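PDB 2I33: acid phosphatase from Bacillus anthracis, which probably hydrolyses phosphate monoesters as a magnesium-dependent class C acid phosphatase of the HAD superfamily. Local coordinates for residues Tyr38-Leu52 / Pro104-Val118. Numbering follows the deposited sequence.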
ATOM      1  N   TYR A  38      -3.457  -5.304   7.627  1.00 26.85           N
ATOM      2  CA  TYR A  38      -3.835  -5.164   9.046  1.00 26.49           C
ATOM      3  C   TYR A  38      -4.084  -3.701   9.397  1.00 26.59           C
ATOM      4  O   TYR A  38      -5.000  -3.375  10.169  1.00 27.08           O
ATOM      5  CB  TYR A  38      -2.760  -5.730   9.947  1.00 26.54           C
ATOM      6  CG  TYR A  38      -2.712  -7.214   9.930  1.00 26.98           C
ATOM      7  CD1 TYR A  38      -3.834  -7.979  10.288  1.00 27.74           C
ATOM      8  CD2 TYR A  38      -1.532  -7.888   9.652  1.00 27.95           C
ATOM      9  CE1 TYR A  38      -3.772  -9.380  10.310  1.00 28.05           C
ATOM     10  CE2 TYR A  38      -1.467  -9.275   9.691  1.00 28.82           C
ATOM     11  CZ  TYR A  38      -2.595 -10.017  10.002  1.00 28.22           C
ATOM     12  OH  TYR A  38      -2.532 -11.402  10.041  1.00 30.03           O
ATOM     13  N   GLN A  39      -3.261  -2.797   8.898  1.00 26.80           N
ATOM     14  CA  GLN A  39      -3.422  -1.395   9.231  1.00 27.07           C
ATOM     15  C   GLN A  39      -4.778  -0.903   8.757  1.00 27.04           C
ATOM     16  O   GLN A  39      -5.497  -0.204   9.466  1.00 27.26           O
ATOM     17  CB  GLN A  39      -2.361  -0.554   8.530  1.00 26.99           C
ATOM     18  CG  GLN A  39      -2.518   0.938   8.719  1.00 27.28           C
ATOM     19  CD  GLN A  39      -1.219   1.672   8.440  1.00 29.19           C
ATOM     20  OE1 GLN A  39      -0.321   1.693   9.289  1.00 27.23           O
ATOM     21  NE2 GLN A  39      -1.065   2.187   7.193  1.00 27.85           N
ATOM     22  N   GLY A  40      -5.134  -1.295   7.541  1.00 26.57           N
ATOM     23  CA  GLY A  40      -6.416  -0.895   6.970  1.00 26.71           C
ATOM     24  C   GLY A  40      -7.572  -1.442   7.817  1.00 26.90           C
ATOM     25  O   GLY A  40      -8.489  -0.707   8.224  1.00 27.57           O
ATOM     26  N   TYR A  41      -7.529  -2.723   8.117  1.00 26.12           N
ATOM     27  CA  TYR A  41      -8.611  -3.323   8.897  1.00 26.70           C
ATOM     28  C   TYR A  41      -8.630  -2.849  10.338  1.00 27.36           C
ATOM     29  O   TYR A  41      -9.719  -2.682  10.927  1.00 27.98           O
ATOM     30  CB  TYR A  41      -8.638  -4.844   8.747  1.00 26.08           C
ATOM     31  CG  TYR A  41      -9.219  -5.266   7.411  1.00 26.64           C
ATOM     32  CD1 TYR A  41     -10.549  -4.988   7.087  1.00 25.52           C
ATOM     33  CD2 TYR A  41      -8.422  -5.894   6.443  1.00 26.37           C
ATOM     34  CE1 TYR A  41     -11.062  -5.352   5.881  1.00 25.98           C
ATOM     35  CE2 TYR A  41      -8.948  -6.266   5.216  1.00 27.87           C
ATOM     36  CZ  TYR A  41     -10.258  -5.972   4.939  1.00 27.47           C
ATOM     37  OH  TYR A  41     -10.821  -6.316   3.734  1.00 29.64           O
ATOM     38  N   ASN A  42      -7.460  -2.582  10.923  1.00 26.51           N
ATOM     39  CA  ASN A  42      -7.461  -2.015  12.259  1.00 27.53           C
ATOM     40  C   ASN A  42      -8.103  -0.634  12.286  1.00 26.99           C
ATOM     41  O   ASN A  42      -8.852  -0.294  13.199  1.00 26.85           O
ATOM     42  CB  ASN A  42      -6.049  -1.918  12.809  1.00 27.10           C
ATOM     43  CG  ASN A  42      -5.459  -3.267  13.130  1.00 28.89           C
ATOM     44  OD1 ASN A  42      -6.179  -4.275  13.274  1.00 28.63           O
ATOM     45  ND2 ASN A  42      -4.146  -3.298  13.249  1.00 28.18           N
ATOM     46  N   THR A  43      -7.742   0.171  11.292  1.00 27.03           N
ATOM     47  CA  THR A  43      -8.237   1.518  11.209  1.00 27.68           C
ATOM     48  C   THR A  43      -9.733   1.439  10.942  1.00 27.79           C
ATOM     49  O   THR A  43     -10.525   2.177  11.525  1.00 27.81           O
ATOM     50  CB  THR A  43      -7.507   2.287  10.117  1.00 28.16           C
ATOM     51  OG1 THR A  43      -6.107   2.300  10.439  1.00 28.33           O
ATOM     52  CG2 THR A  43      -8.034   3.690  10.004  1.00 28.83           C
ATOM     53  N   GLY A  44     -10.130   0.533  10.071  1.00 28.05           N
ATOM     54  CA  GLY A  44     -11.550   0.350   9.801  1.00 27.75           C
ATOM     55  C   GLY A  44     -12.327  -0.014  11.069  1.00 27.15           C
ATOM     56  O   GLY A  44     -13.440   0.481  11.321  1.00 27.59           O
ATOM     57  N   GLN A  45     -11.772  -0.881  11.900  1.00 27.44           N
ATOM     58  CA  GLN A  45     -12.457  -1.241  13.134  1.00 27.73           C
ATOM     59  C   GLN A  45     -12.633  -0.048  14.083  1.00 27.27           C
ATOM     60  O   GLN A  45     -13.694   0.160  14.667  1.00 27.71           O
ATOM     61  CB  GLN A  45     -11.754  -2.394  13.827  1.00 27.51           C
ATOM     62  CG  GLN A  45     -12.574  -2.927  14.960  1.00 30.53           C
ATOM     63  CD  GLN A  45     -12.218  -4.340  15.332  1.00 35.20           C
ATOM     64  OE1 GLN A  45     -11.906  -5.166  14.459  1.00 37.92           O
ATOM     65  NE2 GLN A  45     -12.314  -4.645  16.616  1.00 35.31           N
ATOM     66  N   LEU A  46     -11.581   0.748  14.215  1.00 27.09           N
ATOM     67  CA  LEU A  46     -11.605   1.944  15.038  1.00 27.90           C
ATOM     68  C   LEU A  46     -12.678   2.885  14.535  1.00 27.09           C
ATOM     69  O   LEU A  46     -13.468   3.409  15.301  1.00 27.45           O
ATOM     70  CB  LEU A  46     -10.261   2.641  14.943  1.00 29.34           C
ATOM     71  CG  LEU A  46     -10.116   3.962  15.688  1.00 32.28           C
ATOM     72  CD1 LEU A  46      -9.908   3.712  17.137  1.00 34.42           C
ATOM     73  CD2 LEU A  46      -8.907   4.701  15.097  1.00 35.82           C
ATOM     74  N   LYS A  47     -12.712   3.080  13.223  1.00 26.09           N
ATOM     75  CA  LYS A  47     -13.673   3.986  12.652  1.00 27.04           C
ATOM     76  C   LYS A  47     -15.084   3.419  12.706  1.00 26.89           C
ATOM     77  O   LYS A  47     -16.047   4.168  12.842  1.00 27.38           O
ATOM     78  CB  LYS A  47     -13.256   4.343  11.240  1.00 27.29           C
ATOM     79  CG  LYS A  47     -11.942   5.122  11.193  1.00 29.07           C
ATOM     80  CD  LYS A  47     -12.066   6.505  11.794  1.00 31.36           C
ATOM     81  CE  LYS A  47     -10.767   7.290  11.765  1.00 32.48           C
ATOM     82  NZ  LYS A  47     -10.904   8.584  12.465  1.00 35.10           N
ATOM     83  N   LEU A  48     -15.210   2.097  12.638  1.00 25.95           N
ATOM     84  CA  LEU A  48     -16.523   1.476  12.805  1.00 26.27           C
ATOM     85  C   LEU A  48     -17.066   1.778  14.200  1.00 26.65           C
ATOM     86  O   LEU A  48     -18.173   2.235  14.361  1.00 26.22           O
ATOM     87  CB  LEU A  48     -16.455  -0.027  12.586  1.00 27.10           C
ATOM     88  CG  LEU A  48     -17.789  -0.745  12.732  1.00 27.26           C
ATOM     89  CD1 LEU A  48     -18.825  -0.211  11.751  1.00 28.95           C
ATOM     90  CD2 LEU A  48     -17.640  -2.259  12.583  1.00 28.29           C
ATOM     91  N   ASP A  49     -16.255   1.552  15.222  1.00 26.93           N
ATOM     92  CA  ASP A  49     -16.691   1.855  16.576  1.00 27.22           C
ATOM     93  C   ASP A  49     -17.094   3.320  16.756  1.00 27.01           C
ATOM     94  O   ASP A  49     -18.077   3.622  17.410  1.00 27.02           O
ATOM     95  CB  ASP A  49     -15.583   1.539  17.550  1.00 27.54           C
ATOM     96  CG  ASP A  49     -15.400   0.053  17.765  1.00 29.96           C
ATOM     97  OD1 ASP A  49     -16.309  -0.746  17.434  1.00 31.53           O
ATOM     98  OD2 ASP A  49     -14.352  -0.306  18.331  1.00 32.72           O
ATOM     99  N   ALA A  50     -16.295   4.205  16.164  1.00 26.93           N
ATOM    100  CA  ALA A  50     -16.542   5.643  16.246  1.00 27.28           C
ATOM    101  C   ALA A  50     -17.890   5.967  15.623  1.00 27.12           C
ATOM    102  O   ALA A  50     -18.656   6.755  16.167  1.00 27.21           O
ATOM    103  CB  ALA A  50     -15.465   6.392  15.501  1.00 27.98           C
ATOM    104  N   ALA A  51     -18.139   5.360  14.460  1.00 26.63           N
ATOM    105  CA  ALA A  51     -19.374   5.590  13.732  1.00 27.45           C
ATOM    106  C   ALA A  51     -20.577   5.084  14.503  1.00 27.27           C
ATOM    107  O   ALA A  51     -21.619   5.741  14.532  1.00 28.25           O
ATOM    108  CB  ALA A  51     -19.321   4.917  12.400  1.00 27.63           C
ATOM    109  N   LEU A  52     -20.451   3.911  15.113  1.00 26.66           N
ATOM    110  CA  LEU A  52     -21.543   3.351  15.915  1.00 27.60           C
ATOM    111  C   LEU A  52     -21.806   4.224  17.131  1.00 28.17           C
ATOM    112  O   LEU A  52     -22.953   4.445  17.506  1.00 28.33           O
ATOM    113  CB  LEU A  52     -21.239   1.913  16.354  1.00 27.89           C
ATOM    114  CG  LEU A  52     -21.126   0.921  15.202  1.00 29.08           C
ATOM    115  CD1 LEU A  52     -20.579  -0.434  15.648  1.00 31.01           C
ATOM    116  CD2 LEU A  52     -22.496   0.773  14.544  1.00 32.63           C
ATOM    117  N   PRO A 104      -5.194 -10.467   4.952  1.00 27.87           N
ATOM    118  CA  PRO A 104      -4.921 -10.274   6.387  1.00 27.62           C
ATOM    119  C   PRO A 104      -5.871  -9.326   7.082  1.00 26.31           C
ATOM    120  O   PRO A 104      -6.122  -8.240   6.589  1.00 27.07           O
ATOM    121  CB  PRO A 104      -3.497  -9.707   6.379  1.00 28.13           C
ATOM    122  CG  PRO A 104      -2.913 -10.319   5.123  1.00 27.63           C
ATOM    123  CD  PRO A 104      -4.006 -10.184   4.121  1.00 28.36           C
ATOM    124  N   GLY A 105      -6.443  -9.790   8.200  1.00 26.94           N
ATOM    125  CA  GLY A 105      -7.301  -8.961   9.034  1.00 27.14           C
ATOM    126  C   GLY A 105      -8.745  -8.951   8.582  1.00 27.03           C
ATOM    127  O   GLY A 105      -9.644  -8.544   9.323  1.00 27.03           O
ATOM    128  N   SER A 106      -8.994  -9.402   7.360  1.00 26.71           N
ATOM    129  CA  SER A 106     -10.330  -9.201   6.820  1.00 26.71           C
ATOM    130  C   SER A 106     -11.408  -9.985   7.578  1.00 26.65           C
ATOM    131  O   SER A 106     -12.443  -9.442   7.970  1.00 27.68           O
ATOM    132  CB  SER A 106     -10.354  -9.560   5.341  1.00 26.90           C
ATOM    133  OG  SER A 106     -10.028 -10.911   5.099  1.00 28.16           O
ATOM    134  N   ILE A 107     -11.166 -11.279   7.772  1.00 26.78           N
ATOM    135  CA  ILE A 107     -12.176 -12.135   8.370  1.00 27.17           C
ATOM    136  C   ILE A 107     -12.477 -11.703   9.803  1.00 27.32           C
ATOM    137  O   ILE A 107     -13.641 -11.580  10.189  1.00 27.13           O
ATOM    138  CB  ILE A 107     -11.803 -13.622   8.285  1.00 27.88           C
ATOM    139  CG1 ILE A 107     -11.639 -14.050   6.811  1.00 28.70           C
ATOM    140  CG2 ILE A 107     -12.846 -14.472   8.996  1.00 29.02           C
ATOM    141  CD1 ILE A 107     -12.848 -13.806   5.980  1.00 28.69           C
ATOM    142  N   ASP A 108     -11.446 -11.396  10.579  1.00 26.98           N
ATOM    143  CA  ASP A 108     -11.705 -11.000  11.964  1.00 27.58           C
ATOM    144  C   ASP A 108     -12.470  -9.698  12.015  1.00 26.97           C
ATOM    145  O   ASP A 108     -13.353  -9.527  12.848  1.00 27.66           O
ATOM    146  CB  ASP A 108     -10.420 -10.893  12.768  1.00 29.04           C
ATOM    147  CG  ASP A 108      -9.843 -12.244  13.127  1.00 33.22           C
ATOM    148  OD1 ASP A 108     -10.569 -13.272  13.083  1.00 35.33           O
ATOM    149  OD2 ASP A 108      -8.645 -12.264  13.498  1.00 38.20           O
ATOM    150  N   PHE A 109     -12.150  -8.788  11.097  1.00 26.16           N
ATOM    151  CA  PHE A 109     -12.849  -7.520  11.068  1.00 25.95           C
ATOM    152  C   PHE A 109     -14.294  -7.743  10.675  1.00 25.77           C
ATOM    153  O   PHE A 109     -15.232  -7.177  11.263  1.00 24.99           O
ATOM    154  CB  PHE A 109     -12.196  -6.522  10.119  1.00 25.93           C
ATOM    155  CG  PHE A 109     -13.060  -5.346   9.832  1.00 26.33           C
ATOM    156  CD1 PHE A 109     -13.293  -4.367  10.787  1.00 27.83           C
ATOM    157  CD2 PHE A 109     -13.717  -5.244   8.613  1.00 27.88           C
ATOM    158  CE1 PHE A 109     -14.139  -3.323  10.522  1.00 28.31           C
ATOM    159  CE2 PHE A 109     -14.603  -4.196   8.360  1.00 28.28           C
ATOM    160  CZ  PHE A 109     -14.802  -3.238   9.307  1.00 27.06           C
ATOM    161  N   LEU A 110     -14.501  -8.612   9.691  1.00 25.83           N
ATOM    162  CA  LEU A 110     -15.857  -8.856   9.268  1.00 26.14           C
ATOM    163  C   LEU A 110     -16.683  -9.570  10.360  1.00 25.90           C
ATOM    164  O   LEU A 110     -17.848  -9.257  10.562  1.00 26.13           O
ATOM    165  CB  LEU A 110     -15.884  -9.692   7.993  1.00 26.28           C
ATOM    166  CG  LEU A 110     -15.277  -8.987   6.782  1.00 27.05           C
ATOM    167  CD1 LEU A 110     -15.058  -9.968   5.664  1.00 29.17           C
ATOM    168  CD2 LEU A 110     -16.166  -7.845   6.347  1.00 28.30           C
ATOM    169  N   LYS A 111     -16.084 -10.529  11.065  1.00 27.07           N
ATOM    170  CA  LYS A 111     -16.757 -11.167  12.166  1.00 27.32           C
ATOM    171  C   LYS A 111     -17.053 -10.175  13.288  1.00 26.55           C
ATOM    172  O   LYS A 111     -18.095 -10.277  13.931  1.00 26.88           O
ATOM    173  CB  LYS A 111     -15.955 -12.350  12.698  1.00 28.14           C
ATOM    174  CG  LYS A 111     -15.828 -13.496  11.712  1.00 31.75           C
ATOM    175  CD  LYS A 111     -17.132 -14.123  11.314  1.00 36.23           C
ATOM    176  CE  LYS A 111     -17.694 -15.033  12.384  1.00 38.87           C
ATOM    177  NZ  LYS A 111     -19.055 -15.482  12.002  1.00 40.58           N
ATOM    178  N   TYR A 112     -16.143  -9.220  13.518  1.00 25.61           N
ATOM    179  CA  TYR A 112     -16.405  -8.170  14.505  1.00 26.12           C
ATOM    180  C   TYR A 112     -17.599  -7.314  14.114  1.00 25.75           C
ATOM    181  O   TYR A 112     -18.520  -7.066  14.890  1.00 25.82           O
ATOM    182  CB  TYR A 112     -15.203  -7.278  14.660  1.00 26.65           C
ATOM    183  CG  TYR A 112     -15.427  -6.159  15.643  1.00 27.09           C
ATOM    184  CD1 TYR A 112     -15.346  -6.384  17.011  1.00 27.81           C
ATOM    185  CD2 TYR A 112     -15.705  -4.868  15.206  1.00 27.56           C
ATOM    186  CE1 TYR A 112     -15.552  -5.356  17.915  1.00 29.11           C
ATOM    187  CE2 TYR A 112     -15.916  -3.845  16.114  1.00 28.91           C
ATOM    188  CZ  TYR A 112     -15.821  -4.090  17.456  1.00 27.52           C
ATOM    189  OH  TYR A 112     -16.016  -3.068  18.381  1.00 29.99           O
ATOM    190  N   THR A 113     -17.567  -6.885  12.863  1.00 25.19           N
ATOM    191  CA  THR A 113     -18.641  -6.107  12.285  1.00 26.01           C
ATOM    192  C   THR A 113     -19.974  -6.827  12.461  1.00 26.14           C
ATOM    193  O   THR A 113     -20.957  -6.232  12.927  1.00 25.69           O
ATOM    194  CB  THR A 113     -18.327  -5.827  10.816  1.00 26.28           C
ATOM    195  OG1 THR A 113     -17.116  -5.067  10.723  1.00 28.04           O
ATOM    196  CG2 THR A 113     -19.446  -5.054  10.197  1.00 26.93           C
ATOM    197  N   GLU A 114     -20.000  -8.112  12.122  1.00 26.49           N
ATOM    198  CA  GLU A 114     -21.204  -8.935  12.294  1.00 27.62           C
ATOM    199  C   GLU A 114     -21.652  -9.006  13.768  1.00 27.02           C
ATOM    200  O   GLU A 114     -22.871  -8.998  14.083  1.00 28.10           O
ATOM    201  CB  GLU A 114     -20.950 -10.342  11.770  1.00 27.18           C
ATOM    202  CG  GLU A 114     -22.155 -11.256  11.923  1.00 30.02           C
ATOM    203  CD  GLU A 114     -21.928 -12.615  11.326  1.00 33.72           C
ATOM    204  OE1 GLU A 114     -20.859 -13.215  11.599  1.00 36.43           O
ATOM    205  OE2 GLU A 114     -22.821 -13.071  10.577  1.00 37.40           O
ATOM    206  N   SER A 115     -20.684  -9.059  14.675  1.00 26.44           N
ATOM    207  CA  SER A 115     -20.996  -9.144  16.106  1.00 26.18           C
ATOM    208  C   SER A 115     -21.658  -7.865  16.612  1.00 26.44           C
ATOM    209  O   SER A 115     -22.329  -7.892  17.635  1.00 25.92           O
ATOM    210  CB  SER A 115     -19.767  -9.441  16.950  1.00 27.18           C
ATOM    211  OG  SER A 115     -19.016  -8.271  17.196  1.00 27.78           O
ATOM    212  N   LYS A 116     -21.421  -6.753  15.921  1.00 26.11           N
ATOM    213  CA  LYS A 116     -21.987  -5.459  16.314  1.00 27.56           C
ATOM    214  C   LYS A 116     -23.336  -5.218  15.682  1.00 27.52           C
ATOM    215  O   LYS A 116     -23.950  -4.171  15.894  1.00 27.99           O
ATOM    216  CB  LYS A 116     -21.042  -4.326  15.924  1.00 27.53           C
ATOM    217  CG  LYS A 116     -19.682  -4.321  16.651  1.00 31.56           C
ATOM    218  CD  LYS A 116     -19.882  -4.274  18.158  1.00 35.62           C
ATOM    219  CE  LYS A 116     -18.935  -3.337  18.893  1.00 38.78           C
ATOM    220  NZ  LYS A 116     -19.551  -2.737  20.108  1.00 40.10           N
ATOM    221  N   GLY A 117     -23.804  -6.194  14.905  1.00 27.64           N
ATOM    222  CA  GLY A 117     -25.082  -6.091  14.251  1.00 28.14           C
ATOM    223  C   GLY A 117     -25.081  -5.248  12.991  1.00 28.21           C
ATOM    224  O   GLY A 117     -26.156  -4.837  12.517  1.00 28.86           O
ATOM    225  N   VAL A 118     -23.893  -5.001  12.457  1.00 28.43           N
ATOM    226  CA  VAL A 118     -23.713  -4.160  11.286  1.00 28.14           C
ATOM    227  C   VAL A 118     -23.767  -5.055  10.047  1.00 28.24           C
ATOM    228  O   VAL A 118     -23.047  -6.061   9.946  1.00 30.18           O
ATOM    229  CB  VAL A 118     -22.376  -3.385  11.360  1.00 28.21           C
ATOM    230  CG1 VAL A 118     -22.067  -2.648  10.047  1.00 28.48           C
ATOM    231  CG2 VAL A 118     -22.367  -2.418  12.546  1.00 28.53           C
TER
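Phe109 of helix 106-115 enters helix 38-52 as a knob into the hole made by Tyr41, Gly44, Gln45 and Leu48. The two helices run nearly parallel and pack on one flank of the parallel sheet of this HAD-type Rossmann-like fold; Phe109 and Thr113 also touch Ile62 of strand 59-64, while Leu48 reaches strand 172-179.

Tyr41 reads outward from CB. Tyr41 CB lies 3.9 Å from Gly105 O, which CG also approaches, and with CG anti to the carbonyl carbon (chi1 -76°) the ring turns toward the start of the other helix. Tyr41 CD1 meets Phe109 CD2 at 3.5 Å, the two ring planes oblique at 35°, and CE1 continues along the same Phe109 atom. On the other branch, CD2 approaches Pro104 O, while CE2 and CZ both rest on Ser106 CB. Ser106 CA sits over the centre of one face of the Tyr41 ring, 3.7 Å from its centroid, a CH-pi contact. Tyr41 OH hydrogen-bonds to Thr69 O, in the probable DxDx(T/V) motif whose Asp65 and Asp67 bind magnesium, so this tyrosine ties the helix pair to the metal-site loop.

One turn before this, Tyr38 takes Pro104 CB over a ring face, and Gly105, at the N-cap, lets the backbones close to 5.1 Å between Tyr38 CA and Gly105 CA.

Farther along, the extended Gln45 lays its amide flat on Tyr112, planes 9° apart, with NE2 over the ring centre; Lys116 CG lies over the opposite face. Tyr112 OH donates to the syn lone pair of Asp49 OD1, 2.5 Å away.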